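Local structure of NADH-rubredoxin oxidoreductase (Clostridium acetobutylicum, 3KLJ) at residues K244-M253 with A262-N273; R50-N58 with L157-S168. The protein catalyses the NADH-dependent reduction of rubredoxin with one bound FAD per subunit, passing electrons into the oxygen-detoxifying chains of an anaerobic bacterium. All blocks are in the same frame, centred on the assembly; numbering follows the deposited sequence.

Interaction 1 of 2, residues K244-M253 with A262-N273; sequences KRGILVNDHM and ACGDVAEFYGKN. With FAD (flavin-adenine dinucleotide), chain B.
Glu-268 reaches back to the 244-253 segment because CG stands anti to its backbone N (chi1 175°) and the chain beyond stays extended. Its OE2 takes the amide N of Gly-246 in a nearly straight bond of 2.8 Å, met almost along the C-O axis. The amide N of Arg-245 adds a weak, bent bond to the same oxygen. Leu-248 lies alongside, pointing the same way, with CD1 3.7 Å from CD of Glu-268. Behind these side chains, strands 247-249 and 267-269 pair in parallel. Ile-247 N binds Val-266 O, Ile-247 O takes Glu-268 N, and Val-249 N binds Glu-268 O. Ile-247 and Val-249 press on the CB of Ala-262 from the side of the pair that Glu-268 does not use.

Asn-273 has its CG anti to the backbone N as well. Its OD1 offers an in-plane lone pair to NE of Arg-245 at 2.9 Å, with guanidinium and amide planes 49° apart. Its ND2 binds Asp-265 O and Ala-267 O, so both ends of the amide are held. NH2 of Arg-245 binds Val-229 O and a water. Phe-269 turns a ring edge to the backbone, CD1 lying 3.5 Å from Val-249 O.

Asp-265, an FAD-binding residue, gives its N to FAD O2P at 2.9 Å, and its OD2 accepts from FAD O3'. Its loop and the strand pair belong to the FAD-binding domain of this GR-fold protein. Asn-273 links the Arg-245 side chain to the Asp-265 carbonyl there. The Gly-246 amide, with a weaker contribution from Arg-245, would probably favour a charged Glu-268 carboxylate.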
# COMPACT_ATOMS: atom_id res chain seq x y z
N LYS A 244 -6.70 10.47 12.35
CA LYS A 244 -5.34 10.61 12.88
C LYS A 244 -4.38 10.55 11.70
O LYS A 244 -4.12 11.58 11.08
CB LYS A 244 -5.04 9.54 13.95
CG LYS A 244 -5.99 9.56 15.15
CD LYS A 244 -5.75 10.74 16.08
CE LYS A 244 -6.84 10.83 17.14
NZ LYS A 244 -6.62 11.96 18.11
N ARG A 245 -3.86 9.36 11.39
CA ARG A 245 -3.19 9.14 10.12
C ARG A 245 -4.26 9.00 9.04
O ARG A 245 -4.19 9.67 8.01
CB ARG A 245 -2.31 7.88 10.17
CG ARG A 245 -1.83 7.40 8.78
CD ARG A 245 -0.75 6.32 8.89
NE ARG A 245 -0.40 5.80 7.57
CZ ARG A 245 0.65 6.20 6.85
NH1 ARG A 245 1.48 7.14 7.31
NH2 ARG A 245 0.87 5.66 5.66
N GLY A 246 -5.24 8.13 9.28
CA GLY A 246 -6.33 7.93 8.35
C GLY A 246 -7.65 8.36 8.97
O GLY A 246 -7.67 8.84 10.11
N ILE A 247 -8.74 8.19 8.22
CA ILE A 247 -10.09 8.45 8.73
C ILE A 247 -10.44 7.32 9.70
O ILE A 247 -10.35 6.14 9.35
CB ILE A 247 -11.16 8.56 7.60
CG1 ILE A 247 -10.86 9.75 6.67
CG2 ILE A 247 -12.58 8.68 8.18
CD1 ILE A 247 -11.70 9.79 5.40
N LEU A 248 -10.83 7.69 10.92
CA LEU A 248 -11.10 6.71 11.97
C LEU A 248 -12.43 6.00 11.70
O LEU A 248 -13.45 6.65 11.45
CB LEU A 248 -11.12 7.41 13.34
CG LEU A 248 -9.83 7.55 14.19
CD1 LEU A 248 -8.48 7.54 13.40
CD2 LEU A 248 -9.89 8.73 15.14
N VAL A 249 -12.41 4.66 11.72
CA VAL A 249 -13.64 3.87 11.50
C VAL A 249 -13.82 2.77 12.54
O VAL A 249 -12.83 2.29 13.10
CB VAL A 249 -13.69 3.21 10.09
CG1 VAL A 249 -13.80 4.28 9.01
CG2 VAL A 249 -12.48 2.30 9.88
N ASN A 250 -15.07 2.40 12.81
CA ASN A 250 -15.35 1.22 13.63
C ASN A 250 -15.39 -0.05 12.75
O ASN A 250 -15.00 0.00 11.57
CB ASN A 250 -16.57 1.39 14.56
CG ASN A 250 -17.94 1.43 13.82
OD1 ASN A 250 -18.98 1.66 14.45
ND2 ASN A 250 -17.92 1.24 12.52
N ASP A 251 -15.81 -1.17 13.32
CA ASP A 251 -15.81 -2.45 12.60
C ASP A 251 -16.87 -2.49 11.48
O ASP A 251 -16.77 -3.31 10.55
CB ASP A 251 -16.03 -3.61 13.58
CG ASP A 251 -17.24 -3.37 14.47
OD1 ASP A 251 -17.21 -2.42 15.26
OD2 ASP A 251 -18.21 -4.14 14.37
N HIS A 252 -17.86 -1.60 11.58
CA HIS A 252 -18.85 -1.43 10.50
C HIS A 252 -18.39 -0.50 9.38
O HIS A 252 -19.15 -0.19 8.47
CB HIS A 252 -20.16 -0.89 11.10
CG HIS A 252 -20.70 -1.74 12.19
ND1 HIS A 252 -21.12 -3.04 11.99
CD2 HIS A 252 -20.91 -1.48 13.51
CE1 HIS A 252 -21.55 -3.55 13.13
NE2 HIS A 252 -21.43 -2.62 14.07
N MET A 253 -17.14 -0.04 9.47
CA MET A 253 -16.57 0.98 8.58
C MET A 253 -17.24 2.37 8.69
O MET A 253 -17.12 3.19 7.79
CB MET A 253 -16.48 0.49 7.12
CG MET A 253 -15.45 -0.62 6.90
SD MET A 253 -13.79 -0.10 7.38
CE MET A 253 -13.42 -1.17 8.79
N ALA A 262 -15.95 5.03 5.69
CA ALA A 262 -14.67 5.03 5.00
C ALA A 262 -14.07 3.62 4.98
O ALA A 262 -14.42 2.77 5.80
CB ALA A 262 -13.71 6.02 5.64
N CYS A 263 -13.15 3.38 4.05
CA CYS A 263 -12.62 2.03 3.80
C CYS A 263 -11.37 2.07 2.96
O CYS A 263 -11.21 2.93 2.10
CB CYS A 263 -13.68 1.17 3.10
SG CYS A 263 -14.44 1.94 1.65
N GLY A 264 -10.48 1.11 3.21
CA GLY A 264 -9.28 0.94 2.40
C GLY A 264 -8.15 1.81 2.92
O GLY A 264 -8.06 2.08 4.13
N ASP A 265 -7.31 2.27 2.00
CA ASP A 265 -6.09 3.02 2.32
C ASP A 265 -6.31 4.31 3.13
O ASP A 265 -5.41 4.73 3.86
CB ASP A 265 -5.33 3.37 1.03
CG ASP A 265 -4.27 2.35 0.67
OD1 ASP A 265 -3.24 2.74 0.07
OD2 ASP A 265 -4.47 1.15 0.95
N VAL A 266 -7.48 4.93 2.97
CA VAL A 266 -7.78 6.19 3.65
C VAL A 266 -8.21 5.99 5.13
O VAL A 266 -8.23 6.95 5.90
CB VAL A 266 -8.88 6.99 2.91
CG1 VAL A 266 -10.28 6.36 3.12
CG2 VAL A 266 -8.89 8.47 3.37
N ALA A 267 -8.53 4.75 5.49
CA ALA A 267 -9.21 4.46 6.75
C ALA A 267 -8.29 3.83 7.79
O ALA A 267 -7.43 3.01 7.47
CB ALA A 267 -10.41 3.55 6.49
N GLU A 268 -8.50 4.22 9.04
CA GLU A 268 -7.70 3.76 10.16
C GLU A 268 -8.61 3.05 11.17
O GLU A 268 -9.54 3.65 11.72
CB GLU A 268 -6.98 4.96 10.79
CG GLU A 268 -6.18 4.66 12.06
CD GLU A 268 -5.33 5.85 12.52
OE1 GLU A 268 -4.89 5.86 13.70
OE2 GLU A 268 -5.08 6.77 11.70
N PHE A 269 -8.31 1.77 11.41
CA PHE A 269 -9.17 0.87 12.18
C PHE A 269 -8.37 0.33 13.36
O PHE A 269 -7.38 -0.39 13.17
CB PHE A 269 -9.63 -0.30 11.30
CG PHE A 269 -10.45 -1.34 12.02
CD1 PHE A 269 -11.68 -1.02 12.59
CD2 PHE A 269 -9.99 -2.66 12.12
CE1 PHE A 269 -12.44 -1.98 13.25
CE2 PHE A 269 -10.74 -3.63 12.76
CZ PHE A 269 -11.98 -3.29 13.33
N TYR A 270 -8.79 0.70 14.57
CA TYR A 270 -8.01 0.40 15.76
C TYR A 270 -6.54 0.81 15.60
O TYR A 270 -5.63 0.09 16.03
CB TYR A 270 -8.12 -1.08 16.14
CG TYR A 270 -9.40 -1.41 16.86
CD1 TYR A 270 -10.42 -2.10 16.23
CD2 TYR A 270 -9.59 -1.01 18.20
CE1 TYR A 270 -11.60 -2.43 16.90
CE2 TYR A 270 -10.78 -1.33 18.87
CZ TYR A 270 -11.77 -2.03 18.22
OH TYR A 270 -12.94 -2.34 18.85
N GLY A 271 -6.32 1.98 15.00
CA GLY A 271 -4.97 2.55 14.90
C GLY A 271 -4.14 1.93 13.78
O GLY A 271 -2.95 2.25 13.64
N LYS A 272 -4.75 1.04 13.01
CA LYS A 272 -4.04 0.37 11.91
C LYS A 272 -4.43 0.93 10.55
O LYS A 272 -5.61 1.08 10.25
CB LYS A 272 -4.21 -1.15 11.97
CG LYS A 272 -3.55 -1.78 13.23
CD LYS A 272 -2.91 -3.13 12.95
CE LYS A 272 -2.20 -3.66 14.19
NZ LYS A 272 -1.77 -5.08 14.03
N ASN A 273 -3.43 1.25 9.75
CA ASN A 273 -3.66 1.75 8.40
C ASN A 273 -2.61 1.12 7.47
O ASN A 273 -1.73 1.82 6.99
CB ASN A 273 -3.57 3.29 8.39
CG ASN A 273 -3.71 3.89 6.98
OD1 ASN A 273 -2.82 4.61 6.52
ND2 ASN A 273 -4.81 3.59 6.30
PA FAD B . -6.70 3.74 -4.18
O1A FAD B . -5.65 4.80 -4.00
O2A FAD B . -6.20 2.54 -4.95
O5B FAD B . -7.97 4.37 -4.91
C5B FAD B . -8.54 5.59 -4.47
C4B FAD B . -9.07 6.37 -5.67
O4B FAD B . -9.74 7.54 -5.22
C3B FAD B . -7.92 6.83 -6.57
O3B FAD B . -8.21 6.46 -7.91
C2B FAD B . -7.89 8.34 -6.42
O2B FAD B . -7.58 9.00 -7.62
C1B FAD B . -9.32 8.66 -5.99
N9A FAD B . -9.45 9.91 -5.22
C8A FAD B . -8.55 10.43 -4.33
N7A FAD B . -9.06 11.59 -3.84
C5A FAD B . -10.26 11.81 -4.40
C6A FAD B . -11.19 12.84 -4.26
N6A FAD B . -10.84 13.98 -3.67
N1A FAD B . -12.37 12.79 -5.00
C2A FAD B . -12.61 11.73 -5.86
N3A FAD B . -11.68 10.72 -6.00
C4A FAD B . -10.52 10.76 -5.27
N1 FAD B . -0.80 -3.52 -1.80
C2 FAD B . -0.61 -4.83 -1.42
O2 FAD B . -1.32 -5.32 -0.56
N3 FAD B . 0.37 -5.61 -2.01
C4 FAD B . 1.17 -5.06 -2.99
O4 FAD B . 2.05 -5.77 -3.49
C4X FAD B . 1.00 -3.72 -3.37
N5 FAD B . 1.79 -3.15 -4.36
C5X FAD B . 1.60 -1.84 -4.74
C6 FAD B . 2.41 -1.27 -5.73
C7 FAD B . 2.20 0.07 -6.11
C7M FAD B . 3.07 0.69 -7.17
C8 FAD B . 1.21 0.83 -5.50
C8M FAD B . 0.97 2.26 -5.88
C9 FAD B . 0.41 0.25 -4.51
C9A FAD B . 0.60 -1.08 -4.13
N10 FAD B . -0.20 -1.65 -3.14
C10 FAD B . -0.00 -2.96 -2.77
C1' FAD B . -1.25 -0.83 -2.47
C2' FAD B . -2.63 -1.06 -3.05
O2' FAD B . -2.64 -0.61 -4.39
C3' FAD B . -3.61 -0.27 -2.21
O3' FAD B . -3.67 -0.81 -0.90
C4' FAD B . -5.02 -0.25 -2.78
O4' FAD B . -5.01 0.25 -4.11
C5' FAD B . -5.87 0.67 -1.92
O5' FAD B . -7.11 0.82 -2.58
P FAD B . -8.03 2.08 -2.24
O1P FAD B . -9.32 1.96 -3.03
O2P FAD B . -8.23 2.22 -0.75
O3P FAD B . -7.18 3.37 -2.69
O HOH W 1 -0.74 3.34 4.67

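Interaction 2 of 2, residues R50-N58 with L157-S168; sequences RLNEIIAKN and LGIELAQAIIDS. With FAD (flavin-adenine dinucleotide), chain B.
Asn-52 and Ile-55 are the two knobs that helix 51-56 sets into helix 157-168. Asn-52 sits among Leu-157, Glu-160, Leu-161 and Ala-164. Its side chain is modelled in two conformers; in the one described, the amide lies across the second helix. There OD1 rests 3.5 Å from CA of Leu-161. ND2 lies 3.6 Å from OE1 of Glu-160, with amide and carboxylate planes nearly perpendicular. The Glu-160 chain is extended beyond CG, and its other oxygen, OE2, is hydrogen-bonded to Lys-308 N.

Ile-55 fills the next hole, among Leu-161, Ala-164, Ile-165 and Ser-168. Its two branches divide the work. CG1 lies beside the backbone N (chi1 -67°), which leaves CG2 anti to that N. CG2 meets CG1 of Ile-165 at 4.0 Å and lies over the backbone of Ala-164. CD1 turns off at a wide angle to meet CD1 of Leu-161 at 3.7 Å.

Small residues let the backbones close up. Ala-56 and Ala-164 bring their CA atoms to 4.5 Å, and their methyls also touch. The short segments run in nearly the same direction, 25° apart. Ser-168 holds OG between its backbone N and carbonyl carbon, which brings it to Ile-165 O, while its CB packs 3.3 Å from Ile-55 O.

Leu-157 carries the second helix to the flavin. Its CD1 touches the C7M methyl of FAD at 3.4 Å. Gly-158 fits the last glycine of a Rossmann-type GxGxxG pattern, consistent with the NADH-binding domain.

Within segment 50-58, Glu-53 makes salt bridges to both Arg-50 and Lys-57. No hydrogen bond joins the two segments. In this conformer OD1 of Asn-52 is buried with no partner in the model. The contact therefore rests on apolar fit and close backbones, probably at some polar cost.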
# COMPACT_ATOMS: atom_id res chain seq x y z
N ARG A 50 -0.48 -3.88 -9.76
CA ARG A 50 0.11 -4.42 -10.98
C ARG A 50 0.72 -3.33 -11.87
O ARG A 50 1.11 -3.61 -12.99
CB ARG A 50 -0.88 -5.28 -11.77
CG ARG A 50 -1.66 -6.23 -10.92
CD ARG A 50 -1.77 -7.61 -11.51
NE ARG A 50 -2.72 -7.70 -12.59
CZ ARG A 50 -2.41 -7.99 -13.86
NH1 ARG A 50 -1.15 -8.20 -14.22
NH2 ARG A 50 -3.36 -8.05 -14.76
N LEU A 51 0.80 -2.10 -11.35
CA LEU A 51 1.40 -0.99 -12.09
C LEU A 51 2.84 -1.30 -12.55
O LEU A 51 3.26 -0.85 -13.61
CB LEU A 51 1.33 0.32 -11.28
CG LEU A 51 -0.04 1.02 -11.27
CD1 LEU A 51 -0.04 2.21 -10.33
CD2 LEU A 51 -0.49 1.45 -12.67
N ASN A 52 3.56 -2.09 -11.76
CA ASN A 52 4.90 -2.51 -12.13
C ASN A 52 4.92 -3.31 -13.44
O ASN A 52 5.91 -3.29 -14.16
CB ASN A 52 5.57 -3.29 -10.99
CG ASN A 52 6.12 -2.37 -9.91
OD1 ASN A 52 6.76 -1.36 -10.21
ND2 ASN A 52 5.87 -2.71 -8.65
N GLU A 53 3.81 -3.98 -13.75
CA GLU A 53 3.68 -4.76 -14.99
C GLU A 53 3.43 -3.90 -16.23
O GLU A 53 3.76 -4.30 -17.35
CB GLU A 53 2.58 -5.81 -14.86
CG GLU A 53 2.83 -6.82 -13.76
CD GLU A 53 1.80 -7.92 -13.74
OE1 GLU A 53 1.60 -8.58 -14.79
OE2 GLU A 53 1.20 -8.15 -12.67
N ILE A 54 2.86 -2.72 -16.01
CA ILE A 54 2.72 -1.72 -17.07
C ILE A 54 4.13 -1.36 -17.56
O ILE A 54 4.39 -1.27 -18.76
CB ILE A 54 1.96 -0.44 -16.56
CG1 ILE A 54 0.59 -0.80 -15.97
CG2 ILE A 54 1.87 0.63 -17.65
CD1 ILE A 54 -0.34 -1.58 -16.88
N ILE A 55 5.04 -1.19 -16.60
CA ILE A 55 6.44 -0.93 -16.89
C ILE A 55 7.15 -2.21 -17.39
O ILE A 55 7.67 -2.22 -18.50
CB ILE A 55 7.16 -0.30 -15.66
CG1 ILE A 55 6.60 1.11 -15.38
CG2 ILE A 55 8.67 -0.23 -15.87
CD1 ILE A 55 6.72 1.56 -13.94
N ALA A 56 7.14 -3.28 -16.59
CA ALA A 56 7.89 -4.51 -16.93
C ALA A 56 7.44 -5.29 -18.18
O ALA A 56 8.27 -5.86 -18.88
CB ALA A 56 7.96 -5.45 -15.71
N LYS A 57 6.13 -5.33 -18.43
CA LYS A 57 5.58 -6.16 -19.51
C LYS A 57 4.91 -5.36 -20.62
O LYS A 57 4.35 -5.95 -21.56
CB LYS A 57 4.58 -7.17 -18.95
CG LYS A 57 5.20 -8.39 -18.23
CD LYS A 57 4.09 -9.16 -17.54
CE LYS A 57 4.60 -10.39 -16.79
NZ LYS A 57 3.52 -10.88 -15.89
N ASN A 58 4.99 -4.03 -20.53
CA ASN A 58 4.38 -3.14 -21.53
C ASN A 58 2.86 -3.37 -21.63
O ASN A 58 2.28 -3.25 -22.71
CB ASN A 58 5.08 -3.31 -22.89
CG ASN A 58 4.62 -2.28 -23.92
OD1 ASN A 58 4.48 -1.10 -23.61
ND2 ASN A 58 4.39 -2.73 -25.14
N LEU A 157 8.39 -1.18 -2.53
CA LEU A 157 7.98 -0.62 -3.80
C LEU A 157 9.17 -0.11 -4.61
O LEU A 157 9.23 -0.31 -5.83
CB LEU A 157 6.92 0.47 -3.57
CG LEU A 157 6.45 1.39 -4.71
CD1 LEU A 157 6.30 0.66 -6.04
CD2 LEU A 157 5.14 2.03 -4.30
N GLY A 158 10.12 0.54 -3.94
CA GLY A 158 11.33 1.03 -4.60
C GLY A 158 12.13 -0.10 -5.23
O GLY A 158 12.63 0.02 -6.36
N ILE A 159 12.25 -1.20 -4.50
CA ILE A 159 12.95 -2.39 -4.99
C ILE A 159 12.19 -3.06 -6.15
O ILE A 159 12.79 -3.34 -7.18
CB ILE A 159 13.26 -3.40 -3.86
CG1 ILE A 159 13.98 -2.70 -2.70
CG2 ILE A 159 14.19 -4.48 -4.38
CD1 ILE A 159 13.98 -3.47 -1.39
N GLU A 160 10.89 -3.29 -5.98
CA GLU A 160 10.08 -3.85 -7.06
C GLU A 160 10.11 -3.01 -8.34
O GLU A 160 10.18 -3.57 -9.44
CB GLU A 160 8.63 -4.05 -6.62
CG GLU A 160 8.45 -5.18 -5.61
CD GLU A 160 7.01 -5.37 -5.20
OE1 GLU A 160 6.16 -4.52 -5.54
OE2 GLU A 160 6.71 -6.37 -4.52
N LEU A 161 10.07 -1.68 -8.20
CA LEU A 161 10.10 -0.76 -9.34
C LEU A 161 11.41 -0.88 -10.10
O LEU A 161 11.42 -0.91 -11.34
CB LEU A 161 9.89 0.69 -8.90
CG LEU A 161 9.92 1.83 -9.94
CD1 LEU A 161 9.12 1.50 -11.18
CD2 LEU A 161 9.39 3.10 -9.32
N ALA A 162 12.52 -0.96 -9.35
CA ALA A 162 13.85 -1.14 -9.93
C ALA A 162 13.90 -2.36 -10.83
O ALA A 162 14.37 -2.27 -11.97
CB ALA A 162 14.90 -1.23 -8.84
N GLN A 163 13.40 -3.50 -10.33
CA GLN A 163 13.35 -4.73 -11.13
C GLN A 163 12.46 -4.56 -12.35
O GLN A 163 12.83 -4.98 -13.45
CB GLN A 163 12.86 -5.92 -10.30
CG GLN A 163 12.89 -7.27 -11.05
CD GLN A 163 14.29 -7.69 -11.51
OE1 GLN A 163 14.77 -7.29 -12.58
NE2 GLN A 163 14.94 -8.53 -10.71
N ALA A 164 11.29 -3.95 -12.17
CA ALA A 164 10.38 -3.68 -13.29
C ALA A 164 11.06 -2.85 -14.38
O ALA A 164 10.88 -3.12 -15.57
CB ALA A 164 9.12 -2.99 -12.81
N ILE A 165 11.83 -1.85 -13.97
CA ILE A 165 12.55 -1.00 -14.91
C ILE A 165 13.70 -1.76 -15.59
O ILE A 165 13.94 -1.56 -16.79
CB ILE A 165 13.04 0.32 -14.26
CG1 ILE A 165 11.84 1.14 -13.78
CG2 ILE A 165 13.86 1.15 -15.26
CD1 ILE A 165 12.21 2.32 -12.93
N ILE A 166 14.40 -2.61 -14.83
CA ILE A 166 15.40 -3.53 -15.40
C ILE A 166 14.72 -4.42 -16.44
O ILE A 166 15.17 -4.50 -17.57
CB ILE A 166 16.10 -4.45 -14.34
CG1 ILE A 166 16.73 -3.66 -13.18
CG2 ILE A 166 17.12 -5.38 -15.00
CD1 ILE A 166 17.64 -2.53 -13.58
N ASP A 167 13.62 -5.07 -16.04
CA ASP A 167 12.87 -5.95 -16.93
C ASP A 167 12.42 -5.29 -18.24
O ASP A 167 12.38 -5.95 -19.28
CB ASP A 167 11.65 -6.54 -16.22
CG ASP A 167 12.02 -7.54 -15.13
OD1 ASP A 167 11.10 -7.97 -14.41
OD2 ASP A 167 13.21 -7.90 -14.99
N SER A 168 12.07 -4.01 -18.18
CA SER A 168 11.63 -3.26 -19.36
C SER A 168 12.76 -3.02 -20.36
O SER A 168 12.52 -2.76 -21.54
CB SER A 168 10.97 -1.94 -18.96
OG SER A 168 11.93 -0.99 -18.54
PA FAD B . -6.70 3.74 -4.18
O1A FAD B . -5.65 4.80 -4.00
O2A FAD B . -6.20 2.54 -4.95
O5B FAD B . -7.97 4.37 -4.91
C5B FAD B . -8.54 5.59 -4.47
C4B FAD B . -9.07 6.37 -5.67
O4B FAD B . -9.74 7.54 -5.22
C3B FAD B . -7.92 6.83 -6.57
O3B FAD B . -8.21 6.46 -7.91
C2B FAD B . -7.89 8.34 -6.42
O2B FAD B . -7.58 9.00 -7.62
C1B FAD B . -9.32 8.66 -5.99
N9A FAD B . -9.45 9.91 -5.22
C8A FAD B . -8.55 10.43 -4.33
N7A FAD B . -9.06 11.59 -3.84
C5A FAD B . -10.26 11.81 -4.40
C6A FAD B . -11.19 12.84 -4.26
N6A FAD B . -10.84 13.98 -3.67
N1A FAD B . -12.37 12.79 -5.00
C2A FAD B . -12.61 11.73 -5.86
N3A FAD B . -11.68 10.72 -6.00
C4A FAD B . -10.52 10.76 -5.27
N1 FAD B . -0.80 -3.52 -1.80
C2 FAD B . -0.61 -4.83 -1.42
O2 FAD B . -1.32 -5.32 -0.56
N3 FAD B . 0.37 -5.61 -2.01
C4 FAD B . 1.17 -5.06 -2.99
O4 FAD B . 2.05 -5.77 -3.49
C4X FAD B . 1.00 -3.72 -3.37
N5 FAD B . 1.79 -3.15 -4.36
C5X FAD B . 1.60 -1.84 -4.74
C6 FAD B . 2.41 -1.27 -5.73
C7 FAD B . 2.20 0.07 -6.11
C7M FAD B . 3.07 0.69 -7.17
C8 FAD B . 1.21 0.83 -5.50
C8M FAD B . 0.97 2.26 -5.88
C9 FAD B . 0.41 0.25 -4.51
C9A FAD B . 0.60 -1.08 -4.13
N10 FAD B . -0.20 -1.65 -3.14
C10 FAD B . -0.00 -2.96 -2.77
C1' FAD B . -1.25 -0.83 -2.47
C2' FAD B . -2.63 -1.06 -3.05
O2' FAD B . -2.64 -0.61 -4.39
C3' FAD B . -3.61 -0.27 -2.21
O3' FAD B . -3.67 -0.81 -0.90
C4' FAD B . -5.02 -0.25 -2.78
O4' FAD B . -5.01 0.25 -4.11
C5' FAD B . -5.87 0.67 -1.92
O5' FAD B . -7.11 0.82 -2.58
P FAD B . -8.03 2.08 -2.24
O1P FAD B . -9.32 1.96 -3.03
O2P FAD B . -8.23 2.22 -0.75
O3P FAD B . -7.18 3.37 -2.69

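Overall arrangement
From the N terminus, the chain passes through helix 51-56 early, in the FAD-binding domain. It then enters the NADH-binding domain, where segment 157-168 returns to that helix and interaction 2 closes a loop of about a hundred residues. Interaction 1 opens only later, after the chain has come back to the FAD-binding domain. It closes a short loop of eight residues between 244-253 and 262-273. The two loops lie in series and neither nest nor cross. Interaction 2 ties the two domains together, whereas interaction 1 stays within one. Their centres are about 30 Å apart. Both reach FAD, interaction 1 at its phosphate and ribityl chain, interaction 2 at the dimethyl end of the flavin.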